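Local coordinates for MAGE domain-containing protein (PDB 7DG2), which probably serves as the Nse3-type MAGE subunit that pairs with Nse1 and shapes Nse4 within the Smc5/6 complex, at residues K152-K160 / E170-E180. Sequence-based numbering, arbitrary orientation.
Sequences KQKYLEYNK and EFRWGQRAFKE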
ATOM      1  N   LYS B 152       8.740  -6.500  15.521  1.00 20.12           N
ATOM      2  CA  LYS B 152       7.688  -5.579  15.948  1.00 19.83           C
ATOM      3  C   LYS B 152       6.371  -5.854  15.232  1.00 20.38           C
ATOM      4  O   LYS B 152       5.296  -5.580  15.780  1.00 18.37           O
ATOM      5  CB  LYS B 152       8.132  -4.141  15.715  1.00 21.74           C
ATOM      6  CG  LYS B 152       9.250  -3.706  16.658  1.00 28.20           C
ATOM      7  CD  LYS B 152      10.219  -2.770  15.974  1.00 35.10           C
ATOM      8  CE  LYS B 152       9.520  -1.553  15.410  1.00 37.15           C
ATOM      9  NZ  LYS B 152      10.477  -0.709  14.625  1.00 49.23           N
ATOM     10  N   GLN B 153       6.435  -6.402  14.023  1.00 19.40           N
ATOM     11  CA  GLN B 153       5.230  -6.854  13.333  1.00 15.23           C
ATOM     12  C   GLN B 153       4.693  -8.160  13.895  1.00 17.55           C
ATOM     13  O   GLN B 153       3.587  -8.574  13.512  1.00 17.71           O
ATOM     14  CB  GLN B 153       5.527  -6.997  11.838  1.00 15.97           C
ATOM     15  CG  GLN B 153       5.802  -5.652  11.168  1.00 16.41           C
ATOM     16  CD  GLN B 153       6.283  -5.802   9.724  1.00 18.65           C
ATOM     17  OE1 GLN B 153       6.943  -6.785   9.370  1.00 18.86           O
ATOM     18  NE2 GLN B 153       5.951  -4.826   8.888  1.00 20.76           N
ATOM     19  N   LYS B 154       5.435  -8.807  14.807  1.00 18.86           N
ATOM     20  CA  LYS B 154       5.095 -10.101  15.397  1.00 16.75           C
ATOM     21  C   LYS B 154       5.124 -11.241  14.385  1.00 16.65           C
ATOM     22  O   LYS B 154       4.498 -12.282  14.612  1.00 19.50           O
ATOM     23  CB  LYS B 154       3.733 -10.087  16.098  1.00 20.39           C
ATOM     24  CG  LYS B 154       3.551  -8.947  17.077  1.00 25.54           C
ATOM     25  CD  LYS B 154       4.563  -8.998  18.179  1.00 26.54           C
ATOM     26  CE  LYS B 154       4.092  -8.138  19.348  1.00 34.77           C
ATOM     27  NZ  LYS B 154       5.097  -8.122  20.439  1.00 30.11           N
ATOM     28  N   TYR B 155       5.846 -11.076  13.271  1.00 17.65           N
ATOM     29  CA  TYR B 155       6.101 -12.228  12.410  1.00 18.34           C
ATOM     30  C   TYR B 155       7.106 -13.176  13.040  1.00 17.93           C
ATOM     31  O   TYR B 155       7.021 -14.388  12.843  1.00 18.72           O
ATOM     32  CB  TYR B 155       6.623 -11.786  11.047  1.00 17.61           C
ATOM     33  CG  TYR B 155       5.562 -11.317  10.082  1.00 17.67           C
ATOM     34  CD1 TYR B 155       4.542 -12.167   9.678  1.00 16.33           C
ATOM     35  CD2 TYR B 155       5.621 -10.038   9.531  1.00 18.39           C
ATOM     36  CE1 TYR B 155       3.583 -11.748   8.759  1.00 18.02           C
ATOM     37  CE2 TYR B 155       4.670  -9.606   8.633  1.00 17.78           C
ATOM     38  CZ  TYR B 155       3.666 -10.463   8.243  1.00 19.27           C
ATOM     39  OH  TYR B 155       2.720 -10.010   7.352  1.00 21.31           O
ATOM     40  N   LEU B 156       8.061 -12.645  13.800  1.00 19.57           N
ATOM     41  CA  LEU B 156       9.082 -13.457  14.438  1.00 18.61           C
ATOM     42  C   LEU B 156       9.205 -13.070  15.904  1.00 20.34           C
ATOM     43  O   LEU B 156       8.917 -11.934  16.290  1.00 21.64           O
ATOM     44  CB  LEU B 156      10.440 -13.271  13.759  1.00 17.99           C
ATOM     45  CG  LEU B 156      10.567 -13.630  12.274  1.00 18.80           C
ATOM     46  CD1 LEU B 156      11.918 -13.192  11.733  1.00 17.99           C
ATOM     47  CD2 LEU B 156      10.343 -15.116  12.054  1.00 16.05           C
ATOM     48  N   GLU B 157       9.640 -14.033  16.708  1.00 20.83           N
ATOM     49  CA  GLU B 157      10.161 -13.788  18.049  1.00 26.16           C
ATOM     50  C   GLU B 157      11.682 -13.843  18.005  1.00 26.40           C
ATOM     51  O   GLU B 157      12.261 -14.656  17.280  1.00 22.99           O
ATOM     52  CB  GLU B 157       9.650 -14.828  19.042  1.00 26.06           C
ATOM     53  CG  GLU B 157       8.214 -14.687  19.462  1.00 31.12           C
ATOM     54  CD  GLU B 157       7.849 -15.713  20.515  1.00 38.58           C
ATOM     55  OE1 GLU B 157       8.753 -16.475  20.933  1.00 39.40           O
ATOM     56  OE2 GLU B 157       6.669 -15.762  20.923  1.00 44.41           O
ATOM     57  N   TYR B 158      12.321 -12.991  18.807  1.00 29.09           N
ATOM     58  CA  TYR B 158      13.774 -12.820  18.825  1.00 28.42           C
ATOM     59  C   TYR B 158      14.168 -12.862  20.295  1.00 30.83           C
ATOM     60  O   TYR B 158      14.057 -11.848  20.988  1.00 32.55           O
ATOM     61  CB  TYR B 158      14.175 -11.501  18.169  1.00 29.34           C
ATOM     62  CG  TYR B 158      15.658 -11.253  18.003  1.00 30.13           C
ATOM     63  CD1 TYR B 158      16.453 -12.138  17.294  1.00 30.92           C
ATOM     64  CD2 TYR B 158      16.258 -10.109  18.532  1.00 30.99           C
ATOM     65  CE1 TYR B 158      17.807 -11.900  17.110  1.00 34.23           C
ATOM     66  CE2 TYR B 158      17.615  -9.864  18.356  1.00 31.22           C
ATOM     67  CZ  TYR B 158      18.385 -10.765  17.647  1.00 32.08           C
ATOM     68  OH  TYR B 158      19.734 -10.543  17.462  1.00 35.38           O
ATOM     69  N   ASN B 159      14.596 -14.032  20.768  1.00 28.62           N
ATOM     70  CA  ASN B 159      14.701 -14.311  22.195  1.00 34.18           C
ATOM     71  C   ASN B 159      16.134 -14.638  22.588  1.00 33.66           C
ATOM     72  O   ASN B 159      16.836 -15.354  21.871  1.00 28.38           O
ATOM     73  CB  ASN B 159      13.792 -15.479  22.585  1.00 32.28           C
ATOM     74  CG  ASN B 159      12.333 -15.226  22.240  1.00 32.61           C
ATOM     75  OD1 ASN B 159      11.841 -14.106  22.380  1.00 36.20           O
ATOM     76  ND2 ASN B 159      11.635 -16.270  21.785  1.00 34.47           N
ATOM     77  N   LYS B 160      16.560 -14.118  23.742  1.00 35.94           N
ATOM     78  CA  LYS B 160      17.866 -14.486  24.272  1.00 33.38           C
ATOM     79  C   LYS B 160      17.888 -15.966  24.619  1.00 34.09           C
ATOM     80  O   LYS B 160      16.943 -16.495  25.213  1.00 36.36           O
ATOM     81  CB  LYS B 160      18.196 -13.653  25.512  1.00 39.83           C
ATOM     82  CG  LYS B 160      18.558 -12.214  25.218  1.00 44.49           C
ATOM     83  CD  LYS B 160      18.669 -11.398  26.497  1.00 51.90           C
ATOM     84  CE  LYS B 160      19.000  -9.949  26.193  1.00 48.99           C
ATOM     85  NZ  LYS B 160      19.102  -9.138  27.434  1.00 59.24           N
ATOM     86  N   GLU B 170      17.946 -16.603  19.547  1.00 29.36           N
ATOM     87  CA  GLU B 170      17.286 -17.590  18.707  1.00 27.06           C
ATOM     88  C   GLU B 170      15.927 -17.059  18.266  1.00 26.55           C
ATOM     89  O   GLU B 170      15.343 -16.174  18.896  1.00 26.92           O
ATOM     90  CB  GLU B 170      17.123 -18.930  19.431  1.00 28.71           C
ATOM     91  CG  GLU B 170      16.320 -18.835  20.711  1.00 33.54           C
ATOM     92  CD  GLU B 170      16.480 -20.063  21.583  1.00 38.75           C
ATOM     93  OE1 GLU B 170      17.285 -20.949  21.220  1.00 40.65           O
ATOM     94  OE2 GLU B 170      15.799 -20.140  22.625  1.00 47.55           O
ATOM     95  N   PHE B 171      15.426 -17.624  17.172  1.00 27.05           N
ATOM     96  CA  PHE B 171      14.199 -17.163  16.542  1.00 26.48           C
ATOM     97  C   PHE B 171      13.109 -18.219  16.636  1.00 24.42           C
ATOM     98  O   PHE B 171      13.375 -19.418  16.494  1.00 24.15           O
ATOM     99  CB  PHE B 171      14.433 -16.850  15.069  1.00 26.10           C
ATOM    100  CG  PHE B 171      15.165 -15.574  14.803  1.00 29.63           C
ATOM    101  CD1 PHE B 171      14.474 -14.376  14.689  1.00 27.59           C
ATOM    102  CD2 PHE B 171      16.535 -15.578  14.578  1.00 30.19           C
ATOM    103  CE1 PHE B 171      15.140 -13.206  14.379  1.00 30.68           C
ATOM    104  CE2 PHE B 171      17.204 -14.413  14.263  1.00 31.13           C
ATOM    105  CZ  PHE B 171      16.511 -13.228  14.176  1.00 31.83           C
ATOM    106  N   ARG B 172      11.872 -17.765  16.844  1.00 20.45           N
ATOM    107  CA  ARG B 172      10.683 -18.592  16.691  1.00 19.95           C
ATOM    108  C   ARG B 172       9.690 -17.833  15.818  1.00 19.43           C
ATOM    109  O   ARG B 172       9.845 -16.633  15.578  1.00 19.48           O
ATOM    110  CB  ARG B 172      10.039 -18.922  18.048  1.00 26.84           C
ATOM    111  CG  ARG B 172      10.994 -19.498  19.088  1.00 28.21           C
ATOM    112  CD  ARG B 172      10.242 -19.879  20.362  1.00 29.99           C
ATOM    113  NE  ARG B 172       9.206 -20.875  20.089  1.00 36.91           N
ATOM    114  CZ  ARG B 172       9.413 -22.189  20.104  1.00 38.28           C
ATOM    115  NH1 ARG B 172      10.623 -22.660  20.383  1.00 36.27           N
ATOM    116  NH2 ARG B 172       8.419 -23.033  19.838  1.00 32.03           N
ATOM    117  N   TRP B 173       8.657 -18.534  15.348  1.00 22.02           N
ATOM    118  CA  TRP B 173       7.536 -17.839  14.722  1.00 20.73           C
ATOM    119  C   TRP B 173       6.864 -16.910  15.725  1.00 22.63           C
ATOM    120  O   TRP B 173       6.666 -17.272  16.891  1.00 22.72           O
ATOM    121  CB  TRP B 173       6.481 -18.824  14.216  1.00 19.12           C
ATOM    122  CG  TRP B 173       6.811 -19.603  12.989  1.00 18.65           C
ATOM    123  CD1 TRP B 173       8.046 -19.915  12.507  1.00 17.85           C
ATOM    124  CD2 TRP B 173       5.862 -20.197  12.097  1.00 18.25           C
ATOM    125  NE1 TRP B 173       7.923 -20.671  11.354  1.00 16.80           N
ATOM    126  CE2 TRP B 173       6.590 -20.852  11.083  1.00 19.62           C
ATOM    127  CE3 TRP B 173       4.462 -20.231  12.056  1.00 19.72           C
ATOM    128  CZ2 TRP B 173       5.968 -21.530  10.032  1.00 18.88           C
ATOM    129  CZ3 TRP B 173       3.841 -20.910  11.006  1.00 20.96           C
ATOM    130  CH2 TRP B 173       4.597 -21.554  10.013  1.00 17.18           C
ATOM    131  N   GLY B 174       6.474 -15.711  15.247  1.00 21.24           N
ATOM    132  CA  GLY B 174       5.653 -14.812  16.030  1.00 21.00           C
ATOM    133  C   GLY B 174       4.153 -15.052  15.846  1.00 21.81           C
ATOM    134  O   GLY B 174       3.721 -15.800  14.970  1.00 19.72           O
ATOM    135  N   GLN B 175       3.371 -14.369  16.689  1.00 21.25           N
ATOM    136  CA  GLN B 175       1.922 -14.535  16.691  1.00 25.12           C
ATOM    137  C   GLN B 175       1.306 -14.176  15.343  1.00 22.79           C
ATOM    138  O   GLN B 175       0.321 -14.797  14.921  1.00 22.82           O
ATOM    139  CB  GLN B 175       1.313 -13.677  17.803  1.00 28.06           C
ATOM    140  CG  GLN B 175       1.674 -14.119  19.238  1.00 35.88           C
ATOM    141  CD  GLN B 175       1.565 -12.977  20.256  1.00 34.27           C
ATOM    142  OE1 GLN B 175       1.811 -11.809  19.931  1.00 37.38           O
ATOM    143  NE2 GLN B 175       1.197 -13.316  21.495  1.00 36.63           N
ATOM    144  N   ARG B 176       1.858 -13.179  14.649  1.00 20.07           N
ATOM    145  CA  ARG B 176       1.285 -12.830  13.348  1.00 17.11           C
ATOM    146  C   ARG B 176       1.490 -13.947  12.327  1.00 17.69           C
ATOM    147  O   ARG B 176       0.604 -14.201  11.503  1.00 20.07           O
ATOM    148  CB  ARG B 176       1.865 -11.510  12.840  1.00 16.55           C
ATOM    149  CG  ARG B 176       1.280 -11.112  11.481  1.00 16.23           C
ATOM    150  CD  ARG B 176       1.881  -9.821  10.948  1.00 15.75           C
ATOM    151  NE  ARG B 176       1.450  -8.622  11.654  1.00 16.28           N
ATOM    152  CZ  ARG B 176       0.313  -7.966  11.432  1.00 16.91           C
ATOM    153  NH1 ARG B 176      -0.549  -8.396  10.523  1.00 14.68           N
ATOM    154  NH2 ARG B 176       0.043  -6.867  12.131  1.00 16.66           N
ATOM    155  N   ALA B 177       2.643 -14.635  12.365  1.00 17.77           N
ATOM    156  CA  ALA B 177       2.869 -15.746  11.444  1.00 19.19           C
ATOM    157  C   ALA B 177       1.842 -16.851  11.654  1.00 17.21           C
ATOM    158  O   ALA B 177       1.333 -17.429  10.686  1.00 16.98           O
ATOM    159  CB  ALA B 177       4.284 -16.306  11.611  1.00 18.96           C
ATOM    160  N   PHE B 178       1.525 -17.166  12.909  1.00 18.01           N
ATOM    161  CA  PHE B 178       0.561 -18.236  13.134  1.00 18.31           C
ATOM    162  C   PHE B 178      -0.836 -17.871  12.663  1.00 20.28           C
ATOM    163  O   PHE B 178      -1.629 -18.778  12.387  1.00 20.75           O
ATOM    164  CB  PHE B 178       0.519 -18.624  14.612  1.00 17.97           C
ATOM    165  CG  PHE B 178       1.663 -19.500  15.026  1.00 20.90           C
ATOM    166  CD1 PHE B 178       1.728 -20.815  14.590  1.00 25.71           C
ATOM    167  CD2 PHE B 178       2.673 -19.008  15.832  1.00 23.37           C
ATOM    168  CE1 PHE B 178       2.786 -21.632  14.958  1.00 26.83           C
ATOM    169  CE2 PHE B 178       3.726 -19.815  16.205  1.00 27.79           C
ATOM    170  CZ  PHE B 178       3.785 -21.129  15.765  1.00 26.84           C
ATOM    171  N   LYS B 179      -1.154 -16.573  12.555  1.00 18.97           N
ATOM    172  CA  LYS B 179      -2.466 -16.152  12.073  1.00 19.79           C
ATOM    173  C   LYS B 179      -2.504 -15.920  10.569  1.00 19.78           C
ATOM    174  O   LYS B 179      -3.548 -16.139   9.945  1.00 24.09           O
ATOM    175  CB  LYS B 179      -2.913 -14.871  12.788  1.00 20.61           C
ATOM    176  CG  LYS B 179      -3.107 -15.032  14.275  1.00 25.07           C
ATOM    177  CD  LYS B 179      -4.179 -16.037  14.596  1.00 26.56           C
ATOM    178  CE  LYS B 179      -4.345 -16.194  16.103  1.00 30.34           C
ATOM    179  NZ  LYS B 179      -5.447 -17.149  16.427  1.00 35.43           N
ATOM    180  N   GLU B 180      -1.397 -15.504   9.960  1.00 17.04           N
ATOM    181  CA  GLU B 180      -1.409 -15.231   8.531  1.00 17.56           C
ATOM    182  C   GLU B 180      -1.018 -16.437   7.691  1.00 20.47           C
ATOM    183  O   GLU B 180      -1.434 -16.524   6.529  1.00 19.52           O
ATOM    184  CB  GLU B 180      -0.489 -14.053   8.203  1.00 18.81           C
ATOM    185  CG  GLU B 180      -1.051 -12.703   8.683  1.00 18.70           C
ATOM    186  CD  GLU B 180      -0.268 -11.508   8.174  1.00 18.45           C
ATOM    187  OE1 GLU B 180       0.726 -11.689   7.429  1.00 17.50           O
ATOM    188  OE2 GLU B 180      -0.665 -10.375   8.508  1.00 21.19           O
TER
HETATM  189  O   HOH W   1      12.969 -18.966  22.234  1.00 32.74           O
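R176 reaches from the first turn of helix 175-180 across to Q153, K154 and Y155, the residues that follow helix 142-152, and its chain from CB to NE lies against them. Its CB lies 3.3 Å from K154 O, the carbonyl that also accepts the backbone N of R176. CG, anti to the backbone N (chi1 -180°), passes beside Y155 CE1, and CD settles over one face of the Y155 ring in a CH-pi contact, 3.4 Å from the ring centroid. The bend at chi3 (-72°) then turns NE onto Q153 O at 2.8 Å, with the acceptor in the guanidinium plane and the donor in the carbonyl plane. NH1 forms a salt bridge with E180 OE2, one turn further along the same helix, and NH2 makes a weak hydrogen bond to K27 O. The other carboxylate oxygen, E180 OE1, takes the Y155 hydroxyl on its syn side at 2.6 Å from OH, the carboxylate standing steeply to the ring. R64 of the Nse4 chain also bonds Y155 OH, which places this cluster at the subunit interface. A phenylalanine in place of Y155 would probably keep the apolar face for R176 but deprive E180 OE1 and R64 of Nse4 of their hydroxyl partner.

Strands 156-160 and 169-173 form the antiparallel beta hairpin of a winged-helix-like MAGE module, with G174 as N-cap of the following helix. E157 pairs with R172, and N159 with E170, each through two backbone bonds. On the face carrying Y158 and F171, packed toward helices 94-111 and 142-152, CD1 of Y158 sits above the F171 ring, 3.3 Å from its CZ, the two planes 40° apart. On the opposite face N159 ND2 donates almost straight to E157 OE1 at 3.0 Å, and a water links the same nitrogen to E170 OE2.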